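Local coordinates for protein Adhesin/invasin TibA autotransporter (Escherichia coli, PDB 4Q1Q) that mediates adhesion to and invasion of human intestinal epithelial cells and bacterial aggregation and enhances biofilm formation as a heptosylated autotransporter, of which this chain is a beta-helical passenger part, at residues Thr151-Gly156 with Thr170-Thr175; Thr190-Gly195 with Ser208-Gly213; Gly157-Arg162 with Gly176-Ser181. All coordinates share one frame; numbering follows the deposited sequence.

Contact 1. Residues Thr151-Gly156 with Thr170-Thr175; sequences TSVNSG and TVLNNT. With 289 (D-glycero-alpha-D-manno-heptopyranose), chain Y; 289 (D-glycero-alpha-D-manno-heptopyranose), chain Z.
Asn154 and Asn173 lie side by side with their amides almost coplanar (planes 9° apart), and ND2 of Asn173 gives a hydrogen bond of 2.9 Å to OD1 of Asn154, lying in that carbonyl's plane. Asn173 OD1 accepts from Asn192 ND2 of the following coil, so the pair is part of a short asparagine ladder, Asn154-Asn173-Asn192, on a parallel beta-helix. On the face of the sheet that carries Val153 and Leu172, CD2 of Leu172 packs 3.8 Å from CB of Val153. The CG2 branch of Val153 lies beside its own backbone N, because CG1 takes the place anti to it (chi1 -176°), and from there it reaches CG2 of Thr170 at 4.0 Å. Between these two layers strands 152-153 and 171-172 run parallel in exact register, joined by Val171 N to Thr151 O, Val153 N to Val171 O and Asn173 N to Val153 O. At the start, a water accepts from Thr151 N and also hydrogen-bonds Thr170 OG1. At the far end, Thr175 OG1 receives a long bond of 3.3 Å from Gly156 N. Ser155 OG is joined covalently to C1 of a heptose at 1.3 Å, while Asn174 has weak hydrogen bonds to O4 of the next sugar, one through each end of its amide. The glycosidic link removes the serine proton, so Ser155 OG cannot donate to Asn174 O; polar bonding between the coils falls mainly to the backbone amides and the asparagine pair, with Thr175 OG1 and a water helping at the ends.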
loop_
_atom_site.group_PDB
_atom_site.type_symbol
_atom_site.label_atom_id
_atom_site.label_comp_id
_atom_site.label_asym_id
_atom_site.label_seq_id
_atom_site.Cartn_x
_atom_site.Cartn_y
_atom_site.Cartn_z
ATOM N N THR A 151 2.991 -4.431 2.948
ATOM C CA THR A 151 3.552 -3.271 2.255
ATOM C C THR A 151 4.717 -2.654 3.042
ATOM O O THR A 151 4.601 -2.411 4.245
ATOM C CB THR A 151 2.484 -2.176 2.061
ATOM O OG1 THR A 151 1.255 -2.734 1.565
ATOM C CG2 THR A 151 2.964 -1.126 1.082
ATOM N N SER A 152 5.829 -2.410 2.353
ATOM C CA SER A 152 6.947 -1.613 2.839
ATOM C C SER A 152 6.821 -0.195 2.290
ATOM O O SER A 152 6.938 0.018 1.082
ATOM C CB SER A 152 8.303 -2.193 2.407
ATOM O OG SER A 152 8.545 -3.448 3.029
ATOM N N VAL A 153 6.521 0.746 3.182
ATOM C CA VAL A 153 6.425 2.149 2.784
ATOM C C VAL A 153 7.777 2.740 3.156
ATOM O O VAL A 153 8.047 3.003 4.316
ATOM C CB VAL A 153 5.291 2.943 3.461
ATOM C CG1 VAL A 153 5.238 4.357 2.892
ATOM C CG2 VAL A 153 3.925 2.310 3.234
ATOM N N ASN A 154 8.626 2.899 2.151
ATOM C CA ASN A 154 10.016 3.273 2.368
ATOM C C ASN A 154 10.110 4.793 2.252
ATOM O O ASN A 154 9.118 5.454 1.963
ATOM C CB ASN A 154 10.926 2.535 1.376
ATOM C CG ASN A 154 10.863 1.024 1.531
ATOM O OD1 ASN A 154 10.937 0.484 2.636
ATOM N ND2 ASN A 154 10.728 0.319 0.414
ATOM N N SER A 155 11.287 5.345 2.511
ATOM C CA SER A 155 11.519 6.785 2.453
ATOM C C SER A 155 10.926 7.460 1.213
ATOM O O SER A 155 11.062 6.971 0.091
ATOM C CB SER A 155 13.024 7.055 2.525
ATOM O OG SER A 155 13.302 8.421 2.795
ATOM N N GLY A 156 10.228 8.572 1.431
ATOM C CA GLY A 156 9.503 9.270 0.371
ATOM C C GLY A 156 8.181 8.652 -0.035
ATOM O O GLY A 156 7.452 9.201 -0.868
ATOM N N THR A 170 1.783 -3.592 7.488
ATOM C CA THR A 170 2.530 -2.527 6.845
ATOM C C THR A 170 3.750 -2.205 7.709
ATOM O O THR A 170 3.672 -2.207 8.947
ATOM C CB THR A 170 1.615 -1.288 6.679
ATOM O OG1 THR A 170 0.385 -1.654 6.035
ATOM C CG2 THR A 170 2.293 -0.243 5.834
ATOM N N VAL A 171 4.853 -1.885 7.039
ATOM C CA VAL A 171 6.059 -1.379 7.678
ATOM C C VAL A 171 6.349 0.034 7.197
ATOM O O VAL A 171 6.301 0.280 5.994
ATOM C CB VAL A 171 7.281 -2.256 7.349
ATOM C CG1 VAL A 171 8.472 -1.820 8.181
ATOM C CG2 VAL A 171 6.994 -3.721 7.652
ATOM N N LEU A 172 6.579 0.953 8.135
ATOM C CA LEU A 172 6.876 2.347 7.799
ATOM C C LEU A 172 8.295 2.694 8.231
ATOM O O LEU A 172 8.614 2.653 9.417
ATOM C CB LEU A 172 5.944 3.353 8.478
ATOM C CG LEU A 172 4.439 3.108 8.468
ATOM C CD1 LEU A 172 3.666 4.228 9.156
ATOM C CD2 LEU A 172 4.005 2.916 7.025
ATOM N N ASN A 173 9.127 3.011 7.247
ATOM C CA ASN A 173 10.522 3.391 7.446
ATOM C C ASN A 173 10.675 4.899 7.244
ATOM O O ASN A 173 9.668 5.609 7.242
ATOM C CB ASN A 173 11.407 2.586 6.487
ATOM C CG ASN A 173 11.198 1.091 6.625
ATOM O OD1 ASN A 173 11.304 0.548 7.724
ATOM N ND2 ASN A 173 10.856 0.427 5.526
ATOM N N ASN A 174 11.899 5.376 7.029
ATOM C CA ASN A 174 12.306 6.748 7.337
ATOM C C ASN A 174 11.685 7.815 6.436
ATOM O O ASN A 174 12.047 7.931 5.272
ATOM C CB ASN A 174 13.839 6.874 7.303
ATOM C CG ASN A 174 14.355 8.105 8.033
ATOM O OD1 ASN A 174 13.601 8.843 8.669
ATOM N ND2 ASN A 174 15.663 8.326 7.957
ATOM N N THR A 175 10.793 8.622 7.003
ATOM C CA THR A 175 9.906 9.561 6.303
ATOM C C THR A 175 8.825 8.882 5.446
ATOM O O THR A 175 8.198 9.515 4.592
ATOM C CB THR A 175 10.685 10.572 5.436
ATOM O OG1 THR A 175 11.155 9.940 4.241
ATOM C CG2 THR A 175 11.859 11.165 6.217
HETATM O O7 289 Y . 15.178 6.824 -1.180
HETATM C C7 289 Y . 16.129 7.892 -1.095
HETATM C C6 289 Y . 16.510 7.993 0.377
HETATM O O6 289 Y . 17.844 8.498 0.506
HETATM C C5 289 Y . 15.469 8.836 1.112
HETATM O O5 289 Y . 15.509 8.412 2.477
HETATM C C1 289 Y . 14.415 8.980 3.193
HETATM C C2 289 Y . 14.685 10.471 3.349
HETATM O O2 289 Y . 15.946 10.686 3.992
HETATM C C3 289 Y . 14.617 11.057 1.941
HETATM O O3 289 Y . 14.858 12.465 1.995
HETATM C C4 289 Y . 15.613 10.358 1.022
HETATM O O4 289 Y . 15.348 10.854 -0.294
HETATM O O7 289 Z . 16.660 4.559 10.965
HETATM C C7 289 Z . 16.719 5.617 10.000
HETATM C C6 289 Z . 17.261 6.863 10.681
HETATM O O6 289 Z . 17.464 7.846 9.661
HETATM C C5 289 Z . 16.287 7.369 11.741
HETATM O O5 289 Z . 16.602 6.729 12.983
HETATM C C1 289 Z . 15.660 7.056 14.007
HETATM C C2 289 Z . 15.704 8.544 14.344
HETATM O O2 289 Z . 16.960 8.916 14.913
HETATM C C3 289 Z . 15.392 9.282 13.044
HETATM O O3 289 Z . 15.483 10.696 13.207
HETATM C C4 289 Z . 16.339 8.882 11.924
HETATM O O4 289 Z . 15.926 9.648 10.788
HETATM O O HOH W 1 0.456 -3.487 4.155
#

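Contact 2. Residues Thr190-Gly195 with Ser208-Gly213; sequences TINSGG and SIYNGG. With 289 (D-glycero-alpha-D-manno-heptopyranose), chain Z; 289 (D-glycero-alpha-D-manno-heptopyranose), chain B.
Ile191 and Ile209 pack side by side as one step of the inward-facing aliphatic ladder of a parallel beta-helix, the CD1 of Ile191 lying 4.0 Å from CG1 of Ile209 with both side chains pointing the same way. This is the tight part. Ile191 N hydrogen-bonds to Ser208 O and Tyr210 N to Ile191 O, and CG2 of Ile191 rests 3.7 Å from CA of Gly213, whose lack of a side chain lets the turn come this close. The same CA is only 3.1 Å from Asn192 O. Each coil then turns a corner through a type II beta turn, Asn192-Gly195 lying over Tyr210-Gly213, and Gly194 N reaches Gly212 O at 2.9 Å from above the carbonyl plane, off the usual lone-pair direction. The outer side is looser. There CG2 of Thr190 meets the edge of the Tyr210 ring at CE2 (3.7 Å), while Asn192 OD1 stands 3.9 Å from CD2 of that ring; the ring also meets Tyr229 nearly parallel, and ND2 of Asn192 is taken by Asn173 OD1 of the preceding coil. The turns carry sugar outward: Asn211 OD1 accepts only a weak bond from O4 of one heptose, whereas Ser193 OG is covalently bound to C1 of another at 1.3 Å.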
loop_
_atom_site.group_PDB
_atom_site.type_symbol
_atom_site.label_atom_id
_atom_site.label_comp_id
_atom_site.label_asym_id
_atom_site.label_seq_id
_atom_site.Cartn_x
_atom_site.Cartn_y
_atom_site.Cartn_z
ATOM N N THR A 190 3.903 -1.505 11.703
ATOM C CA THR A 190 5.169 -1.317 12.383
ATOM C C THR A 190 5.725 0.043 11.975
ATOM O O THR A 190 5.914 0.317 10.785
ATOM C CB THR A 190 6.124 -2.467 12.008
ATOM O OG1 THR A 190 5.704 -3.637 12.722
ATOM C CG2 THR A 190 7.566 -2.115 12.348
ATOM N N ILE A 191 5.972 0.902 12.962
ATOM C CA ILE A 191 6.447 2.237 12.607
ATOM C C ILE A 191 7.907 2.335 13.033
ATOM O O ILE A 191 8.198 2.467 14.215
ATOM C CB ILE A 191 5.651 3.391 13.252
ATOM C CG1 ILE A 191 4.137 3.221 13.091
ATOM C CG2 ILE A 191 6.114 4.705 12.642
ATOM C CD1 ILE A 191 3.350 4.323 13.784
ATOM N N ASN A 192 8.817 2.279 12.068
ATOM C CA ASN A 192 10.239 2.379 12.363
ATOM C C ASN A 192 10.614 3.838 12.587
ATOM O O ASN A 192 9.735 4.701 12.686
ATOM C CB ASN A 192 11.065 1.684 11.267
ATOM C CG ASN A 192 11.032 0.179 11.436
ATOM O OD1 ASN A 192 11.055 -0.304 12.568
ATOM N ND2 ASN A 192 10.902 -0.562 10.338
ATOM N N SER A 193 11.916 4.063 12.741
ATOM C CA SER A 193 12.452 5.397 12.995
ATOM C C SER A 193 12.127 6.270 11.800
ATOM O O SER A 193 12.300 5.836 10.675
ATOM C CB SER A 193 13.967 5.358 13.225
ATOM O OG SER A 193 14.475 6.602 13.689
ATOM N N GLY A 194 11.609 7.472 12.026
ATOM C CA GLY A 194 11.223 8.325 10.908
ATOM C C GLY A 194 9.851 8.077 10.301
ATOM O O GLY A 194 9.376 8.925 9.551
ATOM N N GLY A 195 9.214 6.939 10.578
ATOM C CA GLY A 195 7.891 6.646 10.024
ATOM C C GLY A 195 6.780 7.515 10.599
ATOM O O GLY A 195 6.819 7.870 11.769
ATOM N N SER A 208 2.761 -1.023 16.545
ATOM C CA SER A 208 3.982 -0.958 17.333
ATOM C C SER A 208 4.798 0.237 16.864
ATOM O O SER A 208 5.053 0.374 15.670
ATOM C CB SER A 208 4.792 -2.245 17.147
ATOM O OG SER A 208 3.939 -3.363 17.338
ATOM N N ILE A 209 5.222 1.069 17.813
ATOM C CA ILE A 209 5.961 2.289 17.504
ATOM C C ILE A 209 7.359 2.257 18.137
ATOM O O ILE A 209 7.521 2.377 19.353
ATOM C CB ILE A 209 5.175 3.533 17.974
ATOM C CG1 ILE A 209 3.685 3.393 17.639
ATOM C CG2 ILE A 209 5.762 4.791 17.342
ATOM C CD1 ILE A 209 2.826 4.569 18.047
ATOM N N TYR A 210 8.373 2.073 17.303
ATOM C CA TYR A 210 9.755 1.955 17.765
ATOM C C TYR A 210 10.404 3.336 17.730
ATOM O O TYR A 210 9.870 4.285 17.142
ATOM C CB TYR A 210 10.552 0.943 16.925
ATOM C CG TYR A 210 9.987 -0.466 16.934
ATOM C CD1 TYR A 210 10.246 -1.354 17.975
ATOM C CD2 TYR A 210 9.149 -0.904 15.915
ATOM C CE1 TYR A 210 9.697 -2.629 17.992
ATOM C CE2 TYR A 210 8.615 -2.182 15.920
ATOM C CZ TYR A 210 8.890 -3.045 16.957
ATOM O OH TYR A 210 8.321 -4.298 16.896
ATOM N N ASN A 211 11.567 3.427 18.367
ATOM C CA ASN A 211 12.320 4.677 18.459
ATOM C C ASN A 211 12.233 5.531 17.202
ATOM O O ASN A 211 12.504 5.035 16.118
ATOM C CB ASN A 211 13.798 4.391 18.719
ATOM C CG ASN A 211 14.597 5.658 18.950
ATOM O OD1 ASN A 211 14.210 6.480 19.775
ATOM N ND2 ASN A 211 15.699 5.823 18.226
ATOM N N GLY A 212 11.880 6.806 17.344
ATOM C CA GLY A 212 11.841 7.718 16.208
ATOM C C GLY A 212 10.563 7.648 15.393
ATOM O O GLY A 212 10.361 8.470 14.494
ATOM N N GLY A 213 9.713 6.662 15.660
ATOM C CA GLY A 213 8.494 6.510 14.860
ATOM C C GLY A 213 7.340 7.261 15.499
ATOM O O GLY A 213 7.351 7.503 16.706
HETATM O O7 289 Z . 16.660 4.559 10.965
HETATM C C7 289 Z . 16.719 5.617 10.000
HETATM C C6 289 Z . 17.261 6.863 10.681
HETATM O O6 289 Z . 17.464 7.846 9.661
HETATM C C5 289 Z . 16.287 7.369 11.741
HETATM O O5 289 Z . 16.602 6.729 12.983
HETATM C C1 289 Z . 15.660 7.056 14.007
HETATM C C2 289 Z . 15.704 8.544 14.344
HETATM O O2 289 Z . 16.960 8.916 14.913
HETATM C C3 289 Z . 15.392 9.282 13.044
HETATM O O3 289 Z . 15.483 10.696 13.207
HETATM C C4 289 Z . 16.339 8.882 11.924
HETATM O O4 289 Z . 15.926 9.648 10.788
HETATM O O7 289 B . 18.036 4.562 21.103
HETATM C C7 289 B . 17.193 3.452 20.775
HETATM C C6 289 B . 15.940 3.244 21.630
HETATM O O6 289 B . 15.938 1.889 22.108
HETATM C C5 289 B . 15.651 4.142 22.843
HETATM O O5 289 B . 15.739 3.375 24.047
HETATM C C1 289 B . 14.979 4.019 25.073
HETATM C C2 289 B . 15.597 5.345 25.530
HETATM O O2 289 B . 16.744 5.201 26.382
HETATM C C3 289 B . 15.875 6.185 24.283
HETATM O O3 289 B . 16.734 7.286 24.595
HETATM C C4 289 B . 16.467 5.403 23.117
HETATM O O4 289 B . 16.395 6.304 22.015
#

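Contact 3. Residues Gly157-Arg162 with Gly176-Ser181; sequences GRQYVR and GRQFVS. With 289 (D-glycero-alpha-D-manno-heptopyranose), chain P.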
loop_
_atom_site.group_PDB
_atom_site.type_symbol
_atom_site.label_atom_id
_atom_site.label_comp_id
_atom_site.label_asym_id
_atom_site.label_seq_id
_atom_site.Cartn_x
_atom_site.Cartn_y
_atom_site.Cartn_z
ATOM N N GLY A 157 7.866 7.500 0.549
ATOM C CA GLY A 157 6.716 6.736 0.084
ATOM C C GLY A 157 5.421 7.000 0.822
ATOM O O GLY A 157 5.452 7.267 2.022
ATOM N N ARG A 158 4.298 6.850 0.125
ATOM C CA ARG A 158 3.002 7.109 0.752
ATOM C C ARG A 158 1.963 6.065 0.404
ATOM O O ARG A 158 1.765 5.704 -0.761
ATOM C CB ARG A 158 2.408 8.472 0.359
ATOM C CG ARG A 158 3.297 9.639 0.763
ATOM C CD ARG A 158 2.816 10.964 0.175
ATOM N NE ARG A 158 3.144 11.109 -1.238
ATOM C CZ ARG A 158 2.687 12.072 -2.036
ATOM N NH1 ARG A 158 1.860 12.997 -1.564
ATOM N NH2 ARG A 158 3.044 12.113 -3.316
ATOM N N GLN A 159 1.253 5.656 1.449
ATOM C CA GLN A 159 0.169 4.707 1.281
ATOM C C GLN A 159 -1.127 5.401 1.696
ATOM O O GLN A 159 -1.177 6.013 2.763
ATOM C CB GLN A 159 0.437 3.476 2.151
ATOM C CG GLN A 159 -0.672 2.444 2.160
ATOM C CD GLN A 159 -0.434 1.340 3.165
ATOM O OE1 GLN A 159 -0.482 1.570 4.375
ATOM N NE2 GLN A 159 -0.153 0.142 2.662
ATOM N N TYR A 160 -2.165 5.306 0.870
ATOM C CA TYR A 160 -3.459 5.881 1.230
ATOM C C TYR A 160 -4.423 4.744 1.487
ATOM O O TYR A 160 -4.810 4.062 0.541
ATOM C CB TYR A 160 -4.015 6.782 0.124
ATOM C CG TYR A 160 -3.134 7.980 -0.124
ATOM C CD1 TYR A 160 -1.953 7.845 -0.842
ATOM C CD2 TYR A 160 -3.431 9.218 0.430
ATOM C CE1 TYR A 160 -1.117 8.922 -1.045
ATOM C CE2 TYR A 160 -2.583 10.295 0.249
ATOM C CZ TYR A 160 -1.443 10.143 -0.504
ATOM O OH TYR A 160 -0.602 11.206 -0.697
ATOM N N VAL A 161 -4.808 4.549 2.745
ATOM C CA VAL A 161 -5.865 3.588 3.051
ATOM C C VAL A 161 -7.190 4.343 3.156
ATOM O O VAL A 161 -7.475 5.044 4.132
ATOM C CB VAL A 161 -5.532 2.805 4.322
ATOM C CG1 VAL A 161 -6.515 1.664 4.535
ATOM C CG2 VAL A 161 -4.104 2.287 4.236
ATOM N N ARG A 162 -7.999 4.220 2.111
ATOM C CA ARG A 162 -9.222 5.012 1.998
ATOM C C ARG A 162 -10.440 4.239 2.483
ATOM O O ARG A 162 -10.306 3.105 2.961
ATOM C CB ARG A 162 -9.369 5.501 0.550
ATOM C CG ARG A 162 -8.220 6.431 0.173
ATOM C CD ARG A 162 -8.648 7.531 -0.779
ATOM N NE ARG A 162 -7.669 8.607 -0.841
ATOM C CZ ARG A 162 -7.200 9.122 -1.974
ATOM N NH1 ARG A 162 -7.590 8.634 -3.146
ATOM N NH2 ARG A 162 -6.320 10.110 -1.925
ATOM N N GLY A 176 8.654 7.577 5.626
ATOM C CA GLY A 176 7.557 6.822 5.011
ATOM C C GLY A 176 6.258 7.201 5.695
ATOM O O GLY A 176 6.267 7.442 6.897
ATOM N N ARG A 177 5.152 7.286 4.960
ATOM C CA ARG A 177 3.906 7.742 5.575
ATOM C C ARG A 177 2.732 6.878 5.160
ATOM O O ARG A 177 2.579 6.533 3.988
ATOM C CB ARG A 177 3.596 9.205 5.216
ATOM C CG ARG A 177 4.541 10.204 5.875
ATOM C CD ARG A 177 4.268 11.614 5.363
ATOM N NE ARG A 177 4.751 11.832 4.000
ATOM C CZ ARG A 177 4.441 12.876 3.235
ATOM N NH1 ARG A 177 3.599 13.805 3.657
ATOM N NH2 ARG A 177 4.953 12.995 2.018
ATOM N N GLN A 178 1.881 6.632 6.155
ATOM C CA GLN A 178 0.642 5.905 5.981
ATOM C C GLN A 178 -0.490 6.837 6.369
ATOM O O GLN A 178 -0.424 7.412 7.454
ATOM C CB GLN A 178 0.648 4.669 6.880
ATOM C CG GLN A 178 -0.540 3.757 6.646
ATOM C CD GLN A 178 -0.619 2.598 7.629
ATOM O OE1 GLN A 178 -0.321 2.745 8.813
ATOM N NE2 GLN A 178 -0.979 1.424 7.135
ATOM N N PHE A 179 -1.456 7.019 5.470
ATOM C CA PHE A 179 -2.650 7.803 5.758
ATOM C C PHE A 179 -3.899 6.937 5.799
ATOM O O PHE A 179 -4.326 6.360 4.799
ATOM C CB PHE A 179 -2.902 8.902 4.729
ATOM C CG PHE A 179 -1.720 9.792 4.520
ATOM C CD1 PHE A 179 -1.299 10.632 5.524
ATOM C CD2 PHE A 179 -1.028 9.775 3.320
ATOM C CE1 PHE A 179 -0.216 11.461 5.327
ATOM C CE2 PHE A 179 0.044 10.616 3.115
ATOM C CZ PHE A 179 0.461 11.452 4.126
ATOM N N VAL A 180 -4.516 6.885 6.970
ATOM C CA VAL A 180 -5.699 6.056 7.105
ATOM C C VAL A 180 -6.857 7.022 7.304
ATOM O O VAL A 180 -6.904 7.768 8.285
ATOM C CB VAL A 180 -5.554 5.040 8.254
ATOM C CG1 VAL A 180 -6.657 3.995 8.195
ATOM C CG2 VAL A 180 -4.172 4.399 8.226
ATOM N N SER A 181 -7.773 7.002 6.341
ATOM C CA SER A 181 -8.928 7.877 6.316
ATOM C C SER A 181 -10.124 7.182 6.932
ATOM O O SER A 181 -10.050 5.996 7.265
ATOM C CB SER A 181 -9.291 8.254 4.882
ATOM O OG SER A 181 -8.197 8.880 4.244
HETATM O O7 289 P . -9.574 13.282 5.658
HETATM C C7 289 P . -10.051 13.719 4.384
HETATM C C6 289 P . -10.051 12.508 3.456
HETATM O O6 289 P . -10.176 12.978 2.104
HETATM C C5 289 P . -8.834 11.599 3.663
HETATM O O5 289 P . -9.218 10.417 2.960
HETATM C C1 289 P . -8.258 9.367 3.033
HETATM C C2 289 P . -7.052 9.835 2.228
HETATM O O2 289 P . -7.394 10.286 0.919
HETATM C C3 289 P . -6.443 10.985 3.009
HETATM O O3 289 P . -5.309 11.472 2.292
HETATM C C4 289 P . -7.467 12.097 3.195
HETATM O O4 289 P . -6.813 12.918 4.162
HETATM O O HOH W 2 6.359 9.972 2.676
#
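Strands 158-161 and 177-181 run parallel, 4.8 Å apart at closest approach with 12° between their directions, Arg158 facing Arg177 and Tyr160 facing Phe179, and five backbone hydrogen bonds link them from Arg177 N with Gly157 O to Ser181 N with Val161 O. On the inner face Gln159 and Gln178 lie side by side. An extended chain with CG anti to the backbone N (chi1 175°) carries OE1 of Gln159 to where it accepts a hydrogen bond of 2.8 Å from NE2 of Gln178, tilted from that amide's plane. The other end of the Gln159 amide donates to Gln140 OE1, continuing a glutamine ladder in the buried core; Val161 and Val180 pack beyond it. The aromatic rings on the other face meet obliquely, with Phe179 CD2 over one face of Tyr160, 3.5 Å from its CE2, while Phe141 stacks on Tyr160 from the preceding coil. Alongside, CD of Arg158 sits over the guanidinium of Arg177, 3.5 Å from NH2, and a water bridges Arg177 NE to Gly157 O. Ser181 OG is covalently bound to C1 of a heptose, whose O2 lies at the edge of the Arg162 guanidinium, doubtfully close to NE and weakly bonded by NH2. The guanidiniums of Arg158 and Arg177 lie nearly parallel (9°), and their like charges probably oppose each other mildly; backbone ladder, amide pair and ring packing provide the attraction.

In the fold
All three contacts join neighbouring coils of the same parallel beta-helix. Contacts 1 and 3 are two sides of one coil pair: strand 152-153 is followed, after a turn, by 158-161, and 171-172 likewise by 177-181; their centres are about 10 Å apart, and Thr170 CG2 packs against Gln159 OE1 at 3.6 Å. Contact 2 continues the face of contact 1, its centre about 10 Å away, through Leu172 O and Asn192 N at 2.7 Å, a probable hydrogen bond. One heptose, attached to Ser193 and weakly hydrogen-bonded by Asn174, is shared by these two. Contacts 2 and 3 do not touch, with centres about 15 Å apart. The sugar on Ser181 belongs to contact 3, remote from the turns of contact 1.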